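Local coordinates for N-acetylglucosamine 2-epimerase (Xylella fastidiosa, PDB 3GT5), which probably catalyses the isomerisation of a sugar at carbon 2, as a member of the N-acylglucosamine 2-epimerase family, at residues R207-A210 with A211-D214; G244-P247 with G248-T251; D230-R233 with D234-K237. All coordinates share one frame; numbering follows the deposited sequence.

Interaction 1 of 3, residues R207-A210 with A211-D214; sequences RRQA and AKAD
Ala211 N donates to Arg207 O at 3.0 Å, the last bond of a full helical turn where helix 192-211 runs out into the loop leading to strand 220-221. This is the C-terminal end of one helix of an (alpha/alpha)6-barrel, the fold of the epimerase family. Beyond it the spacing tightens from four residues to three: Lys212 N reaches Gln209 O at 3.0 Å, and Ala213 N reaches Ala210 O, also at 3.0 Å. A weak bond from Ala211 N to Arg208 O fits the same tightening.

A partly exposed arginine, Arg208, pairs with the buried Gln209 through their side chains. The guanidinium meets the amide side-on, NE lying 2.9 Å and NH2 3.2 Å from the single acceptor Gln209 OE1, which sits near the plane of the guanidinium group. NE arrives in the carbonyl plane, whereas NH2 comes in tilted by 32°. With its oxygen gripped twice, the amide has its rotation fixed, and its NE2 is turned to the backbone oxygen of Trp225. Arg208 NH2 also serves Tyr153 O.

Next to this pair runs Lys212. With CG beside the backbone N (chi1 -58°), a bend at chi2 (-53°) turns the Gln209 chain alongside Lys212, the two pointing the same way. Their contact is amide against methylene, Gln209 NE2 to Lys212 CE at 3.8 Å, and Lys212 NZ continues to a salt bridge with Glu226. That pairing probably eases the like-charge approach of Lys212 to Arg208. Ala213 packs on Trp218, Trp229 and Phe245, rooting the departing loop in the protein. The exposed Ala211 methyl lies against the last carbonyls, its CB 3.4 Å from both Arg207 O and Arg208 O.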
loop_
_atom_site.group_PDB
_atom_site.type_symbol
_atom_site.label_atom_id
_atom_site.label_comp_id
_atom_site.label_asym_id
_atom_site.label_seq_id
_atom_site.Cartn_x
_atom_site.Cartn_y
_atom_site.Cartn_z
ATOM N N ARG A 207 -13.140 5.416 -12.635
ATOM C CA ARG A 207 -14.209 5.675 -13.592
ATOM C C ARG A 207 -13.721 5.559 -15.020
ATOM O O ARG A 207 -14.123 4.603 -15.703
ATOM C CB ARG A 207 -14.912 7.000 -13.309
ATOM C CG ARG A 207 -15.552 6.998 -11.929
ATOM C CD ARG A 207 -16.826 7.859 -11.860
ATOM N NE ARG A 207 -16.470 9.248 -11.945
ATOM C CZ ARG A 207 -17.331 10.258 -11.876
ATOM N NH1 ARG A 207 -16.864 11.490 -11.936
ATOM N NH2 ARG A 207 -18.639 10.043 -11.787
ATOM N N ARG A 208 -12.868 6.469 -15.486
ATOM C CA ARG A 208 -12.448 6.415 -16.889
ATOM C C ARG A 208 -11.715 5.137 -17.275
ATOM O O ARG A 208 -12.085 4.490 -18.262
ATOM C CB ARG A 208 -11.581 7.598 -17.246
ATOM C CG ARG A 208 -11.490 7.798 -18.736
ATOM C CD ARG A 208 -10.512 8.945 -19.034
ATOM N NE ARG A 208 -9.133 8.668 -18.588
ATOM C CZ ARG A 208 -8.169 9.592 -18.472
ATOM N NH1 ARG A 208 -8.416 10.874 -18.773
ATOM N NH2 ARG A 208 -6.956 9.253 -18.045
ATOM N N GLN A 209 -10.670 4.812 -16.540
ATOM C CA GLN A 209 -9.879 3.620 -16.893
ATOM C C GLN A 209 -10.653 2.342 -16.650
ATOM O O GLN A 209 -10.557 1.399 -17.462
ATOM C CB GLN A 209 -8.499 3.568 -16.206
ATOM C CG GLN A 209 -7.557 4.785 -16.489
ATOM C CD GLN A 209 -7.365 5.047 -17.961
ATOM O OE1 GLN A 209 -7.640 6.145 -18.445
ATOM N NE2 GLN A 209 -6.868 4.050 -18.684
ATOM N N ALA A 210 -11.403 2.282 -15.559
ATOM C CA ALA A 210 -12.227 1.098 -15.275
ATOM C C ALA A 210 -13.236 0.831 -16.401
ATOM O O ALA A 210 -13.519 -0.319 -16.676
ATOM C CB ALA A 210 -12.953 1.225 -13.912
ATOM N N ALA A 211 -13.765 1.888 -17.037
ATOM C CA ALA A 211 -14.694 1.759 -18.161
ATOM C C ALA A 211 -14.109 0.979 -19.326
ATOM O O ALA A 211 -14.843 0.374 -20.084
ATOM C CB ALA A 211 -15.175 3.121 -18.618
ATOM N N LYS A 212 -12.781 0.950 -19.443
ATOM C CA LYS A 212 -12.122 0.280 -20.556
ATOM C C LYS A 212 -11.916 -1.208 -20.295
ATOM O O LYS A 212 -11.415 -1.941 -21.169
ATOM C CB LYS A 212 -10.785 0.958 -20.812
ATOM C CG LYS A 212 -10.874 2.475 -21.081
ATOM C CD LYS A 212 -9.488 3.053 -21.342
ATOM C CE LYS A 212 -9.507 4.574 -21.329
ATOM N NZ LYS A 212 -9.751 5.062 -22.653
ATOM N N ALA A 213 -12.283 -1.668 -19.101
ATOM C CA ALA A 213 -12.018 -3.076 -18.728
ATOM C C ALA A 213 -13.187 -3.644 -17.984
ATOM O O ALA A 213 -13.038 -4.361 -16.983
ATOM C CB ALA A 213 -10.726 -3.171 -17.895
ATOM N N ASP A 214 -14.367 -3.248 -18.443
ATOM C CA ASP A 214 -15.616 -3.804 -18.001
ATOM C C ASP A 214 -15.908 -3.544 -16.537
ATOM O O ASP A 214 -16.531 -4.354 -15.862
ATOM C CB ASP A 214 -15.703 -5.297 -18.365
ATOM C CG ASP A 214 -17.150 -5.757 -18.545
ATOM O OD1 ASP A 214 -17.957 -4.934 -19.041
ATOM O OD2 ASP A 214 -17.479 -6.909 -18.165
#

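Interaction 2 of 3, residues G244-P247 with G248-T251; sequences GFQP and GHQT
Gln246 occupies the N-cap position of helix 247-263, and its carbonyl oxygen receives three N-H groups from the first turn. His249 N donates to Gln246 O at 3.0 Å from above the carbonyl plane, and Gln250 N does so at 3.3 Å within that plane. One residue on, Thr251 N bonds to Pro247 O at 3.0 Å, while Pro247 itself, having no N-H to offer, suits the opening position of a helix.

The third donor to Gln246 O is a side chain. Bent at chi2 (-56°), Gln250 curls back toward the start of its own helix and brings NE2 to 3.2 Å from that oxygen; its OE1 accepts from Val217 N, so both ends of the amide are engaged. The Gln246 side chain does not reach the helix N-H groups directly: a water accepts from Gly248 N at 3.0 Å and gives a weak bond to Gln246 OE1. Gln246 and His249 run side by side, with Gln246 CB 3.8 Å from His249 ND1 and Gln246 OE1 over one face of the imidazole, toward its rim. Glu219 bonds to His249 ND1.

Everything here is buried. Helix 269-284 packs against Pro247, Gln250 and Thr251, helix 172-189 lies against His249, and helix 309-326 supplies Trp310 beside Gln246 and His249.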
loop_
_atom_site.group_PDB
_atom_site.type_symbol
_atom_site.label_atom_id
_atom_site.label_comp_id
_atom_site.label_asym_id
_atom_site.label_seq_id
_atom_site.Cartn_x
_atom_site.Cartn_y
_atom_site.Cartn_z
ATOM N N GLY A 244 -2.911 -9.758 -14.707
ATOM C CA GLY A 244 -4.296 -10.147 -14.387
ATOM C C GLY A 244 -4.975 -9.077 -13.549
ATOM O O GLY A 244 -4.284 -8.154 -13.056
ATOM N N PHE A 245 -6.304 -9.170 -13.392
ATOM C CA PHE A 245 -6.995 -8.313 -12.446
ATOM C C PHE A 245 -6.590 -8.706 -11.057
ATOM O O PHE A 245 -6.547 -9.891 -10.727
ATOM C CB PHE A 245 -8.518 -8.424 -12.573
ATOM C CG PHE A 245 -9.082 -7.728 -13.764
ATOM C CD1 PHE A 245 -9.165 -6.346 -13.784
ATOM C CD2 PHE A 245 -9.589 -8.444 -14.842
ATOM C CE1 PHE A 245 -9.717 -5.686 -14.830
ATOM C CE2 PHE A 245 -10.157 -7.770 -15.940
ATOM C CZ PHE A 245 -10.207 -6.394 -15.933
ATOM N N GLN A 246 -6.290 -7.698 -10.237
ATOM C CA GLN A 246 -5.865 -7.889 -8.857
ATOM C C GLN A 246 -7.050 -7.518 -7.967
ATOM O O GLN A 246 -7.326 -6.334 -7.797
ATOM C CB GLN A 246 -4.701 -6.937 -8.573
ATOM C CG GLN A 246 -3.402 -7.356 -9.239
ATOM C CD GLN A 246 -2.619 -8.219 -8.296
ATOM O OE1 GLN A 246 -2.365 -7.798 -7.155
ATOM N NE2 GLN A 246 -2.235 -9.440 -8.732
ATOM N N PRO A 247 -7.778 -8.504 -7.404
ATOM C CA PRO A 247 -8.863 -8.148 -6.510
ATOM C C PRO A 247 -8.450 -7.221 -5.355
ATOM O O PRO A 247 -9.232 -6.370 -4.928
ATOM C CB PRO A 247 -9.321 -9.524 -5.934
ATOM C CG PRO A 247 -8.299 -10.480 -6.323
ATOM C CD PRO A 247 -7.690 -9.976 -7.572
ATOM N N GLY A 248 -7.249 -7.410 -4.855
ATOM C CA GLY A 248 -6.687 -6.597 -3.776
ATOM C C GLY A 248 -6.624 -5.141 -4.146
ATOM O O GLY A 248 -6.753 -4.278 -3.289
ATOM N N HIS A 249 -6.379 -4.869 -5.416
ATOM C CA HIS A 249 -6.381 -3.455 -5.870
ATOM C C HIS A 249 -7.767 -2.890 -6.049
ATOM O O HIS A 249 -7.955 -1.665 -5.877
ATOM C CB HIS A 249 -5.471 -3.266 -7.111
ATOM C CG HIS A 249 -4.011 -3.343 -6.819
ATOM N ND1 HIS A 249 -3.064 -3.602 -7.797
ATOM C CD2 HIS A 249 -3.321 -3.255 -5.657
ATOM C CE1 HIS A 249 -1.861 -3.606 -7.256
ATOM N NE2 HIS A 249 -1.985 -3.403 -5.954
ATOM N N GLN A 250 -8.754 -3.743 -6.336
ATOM C CA GLN A 250 -10.126 -3.282 -6.468
ATOM C C GLN A 250 -10.622 -2.858 -5.079
ATOM O O GLN A 250 -11.284 -1.818 -4.921
ATOM C CB GLN A 250 -11.052 -4.333 -7.094
ATOM C CG GLN A 250 -10.453 -5.065 -8.268
ATOM C CD GLN A 250 -9.987 -4.155 -9.373
ATOM O OE1 GLN A 250 -10.728 -3.245 -9.771
ATOM N NE2 GLN A 250 -8.814 -4.438 -9.935
ATOM N N THR A 251 -10.341 -3.713 -4.084
ATOM C CA THR A 251 -10.769 -3.426 -2.714
ATOM C C THR A 251 -9.981 -2.266 -2.113
ATOM O O THR A 251 -10.543 -1.438 -1.382
ATOM C CB THR A 251 -10.767 -4.658 -1.825
ATOM O OG1 THR A 251 -9.418 -5.124 -1.638
ATOM C CG2 THR A 251 -11.688 -5.758 -2.482
HETATM O O HOH W 1 -4.897 -8.962 -5.829
#

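Interaction 3 of 3, residues D230-R233 with D234-K237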
loop_
_atom_site.group_PDB
_atom_site.type_symbol
_atom_site.label_atom_id
_atom_site.label_comp_id
_atom_site.label_asym_id
_atom_site.label_seq_id
_atom_site.Cartn_x
_atom_site.Cartn_y
_atom_site.Cartn_z
ATOM N N ASP A 230 -1.411 -7.549 -22.531
ATOM C CA ASP A 230 -0.319 -8.511 -22.602
ATOM C C ASP A 230 0.897 -8.203 -21.710
ATOM O O ASP A 230 1.847 -8.997 -21.638
ATOM C CB ASP A 230 0.166 -8.615 -24.049
ATOM C CG ASP A 230 -0.786 -9.395 -24.934
ATOM O OD1 ASP A 230 -1.613 -10.170 -24.427
ATOM O OD2 ASP A 230 -0.638 -9.254 -26.171
ATOM N N TYR A 231 0.924 -7.023 -21.084
ATOM C CA TYR A 231 2.090 -6.650 -20.298
ATOM C C TYR A 231 2.317 -7.652 -19.170
ATOM O O TYR A 231 1.431 -7.883 -18.357
ATOM C CB TYR A 231 1.941 -5.226 -19.732
ATOM C CG TYR A 231 3.196 -4.707 -19.097
ATOM C CD1 TYR A 231 4.143 -3.996 -19.827
ATOM C CD2 TYR A 231 3.488 -5.001 -17.764
ATOM C CE1 TYR A 231 5.343 -3.577 -19.242
ATOM C CE2 TYR A 231 4.626 -4.552 -17.180
ATOM C CZ TYR A 231 5.575 -3.866 -17.912
ATOM O OH TYR A 231 6.742 -3.461 -17.281
ATOM N N ASN A 232 3.527 -8.194 -19.119
ATOM C CA ASN A 232 3.972 -9.203 -18.135
ATOM C C ASN A 232 3.166 -10.496 -18.178
ATOM O O ASN A 232 3.126 -11.233 -17.194
ATOM C CB ASN A 232 4.088 -8.644 -16.710
ATOM C CG ASN A 232 5.393 -7.951 -16.461
ATOM O OD1 ASN A 232 6.331 -8.051 -17.282
ATOM N ND2 ASN A 232 5.482 -7.229 -15.318
ATOM N N ARG A 233 2.548 -10.791 -19.325
ATOM C CA ARG A 233 1.861 -12.073 -19.443
ATOM C C ARG A 233 2.886 -13.213 -19.222
ATOM O O ARG A 233 2.559 -14.235 -18.600
ATOM C CB ARG A 233 1.157 -12.190 -20.792
ATOM C CG ARG A 233 0.116 -13.210 -20.821
ATOM C CD ARG A 233 -0.483 -13.284 -22.212
ATOM N NE ARG A 233 -1.516 -12.285 -22.519
ATOM C CZ ARG A 233 -2.814 -12.419 -22.232
ATOM N NH1 ARG A 233 -3.258 -13.465 -21.547
ATOM N NH2 ARG A 233 -3.681 -11.505 -22.619
ATOM N N ASP A 234 4.132 -13.007 -19.680
ATOM C CA ASP A 234 5.195 -13.994 -19.476
ATOM C C ASP A 234 6.033 -13.826 -18.203
ATOM O O ASP A 234 6.919 -14.632 -17.948
ATOM C CB ASP A 234 6.068 -14.097 -20.719
ATOM C CG ASP A 234 5.575 -15.192 -21.666
ATOM O OD1 ASP A 234 5.143 -16.285 -21.189
ATOM O OD2 ASP A 234 5.667 -14.999 -22.871
ATOM N N ASN A 235 5.696 -12.847 -17.368
ATOM C CA ASN A 235 6.290 -12.727 -16.032
ATOM C C ASN A 235 5.185 -12.318 -15.054
ATOM O O ASN A 235 5.222 -11.236 -14.475
ATOM C CB ASN A 235 7.426 -11.699 -16.082
ATOM C CG ASN A 235 8.173 -11.573 -14.759
ATOM O OD1 ASN A 235 8.114 -12.463 -13.901
ATOM N ND2 ASN A 235 8.849 -10.460 -14.583
ATOM N N PRO A 236 4.192 -13.198 -14.872
ATOM C CA PRO A 236 2.927 -12.767 -14.265
ATOM C C PRO A 236 2.971 -12.600 -12.747
ATOM O O PRO A 236 2.047 -12.036 -12.170
ATOM C CB PRO A 236 1.953 -13.894 -14.680
ATOM C CG PRO A 236 2.812 -15.088 -14.782
ATOM C CD PRO A 236 4.135 -14.611 -15.306
ATOM N N LYS A 237 4.024 -13.109 -12.102
ATOM C CA LYS A 237 4.207 -12.902 -10.670
ATOM C C LYS A 237 5.219 -11.777 -10.341
ATOM O O LYS A 237 5.708 -11.686 -9.206
ATOM C CB LYS A 237 4.638 -14.223 -10.026
ATOM C CG LYS A 237 3.708 -15.396 -10.401
ATOM C CD LYS A 237 4.217 -16.709 -9.823
ATOM C CE LYS A 237 3.119 -17.764 -9.788
ATOM N NZ LYS A 237 3.645 -19.019 -9.153
HETATM O O HOH W 2 8.884 -8.485 -16.609
#
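Asn232 and Asn235 form the ends of a type I beta turn, closed by a weak backbone bond from Asn235 N to Asn232 O at 3.0 Å. The two side chains run alongside each other, pointing the same way, with their amide planes 65° apart. They do not bond directly. Instead a water donates to Asn232 OD1 at 2.7 Å and accepts from Asn235 ND2 at 2.8 Å, joining one amide to the other. Beside this bridge, Asn232 CB packs on Asn235 O at 3.6 Å. The following Pro236 has no N-H to give, but Pro236 CA lies 3.3 Å from Asn232 O in a CA-H...O contact, adding a weak contact to the same carbonyl.

A second turn feeds into the first. Asp230 to Arg233 makes a type II beta turn, with Arg233 N bonded to Asp230 O, and Asn232 takes the left-handed backbone conformation (phi 60°) that its third position calls for. Across the turn a salt bridge ties its first and last residues: Arg233 sets NE at 2.9 Å and NH2 at 3.1 Å from the one oxygen Asp230 OD1. CG of Arg233 lies opposite the backbone N (chi1 -161°), and a bend at chi3 brings the guanidinium edge against the carboxylate.

Farther out, Asn232 ND2 is held by Arg241 O, which fixes the amide that carries the water. Tyr231 OH bonds to Arg241, its ring meeting those of Tyr169 and His220. Pro236 and Arg233 rest on Trp243.

Apart from these anchors, the two overlapping beta turns, which share Asn232 and Arg233, are a surface feature. Their side-chain links, an ion pair and a water bridge, are of kinds that tolerate solvent, and the salt bridge is probably weakened by water around its exposed charges.

In the fold
All three contacts are local. Interactions 1 and 2 illustrate how a loop meets the helices of a barrel, holding the two ends of the excursion between helices 192-211 and 247-263; interaction 3 is a pair of turns within that loop, on the surface. They differ with depth. Residues 244-251 are buried, with polar groups engaged by backbone, buried side chains and a water; residues 207-214 are half covered, with charged chains toward solvent and Gln209, Ala210 and Ala213 buried; residues 230-237 combine backbone turn bonds with an ion pair and a water bridge. Interactions 1 and 2 touch, Ala213 O packing 3.6 Å from Phe245 CZ, whereas interaction 3 stays about 6 Å from interaction 2 at the nearest atoms.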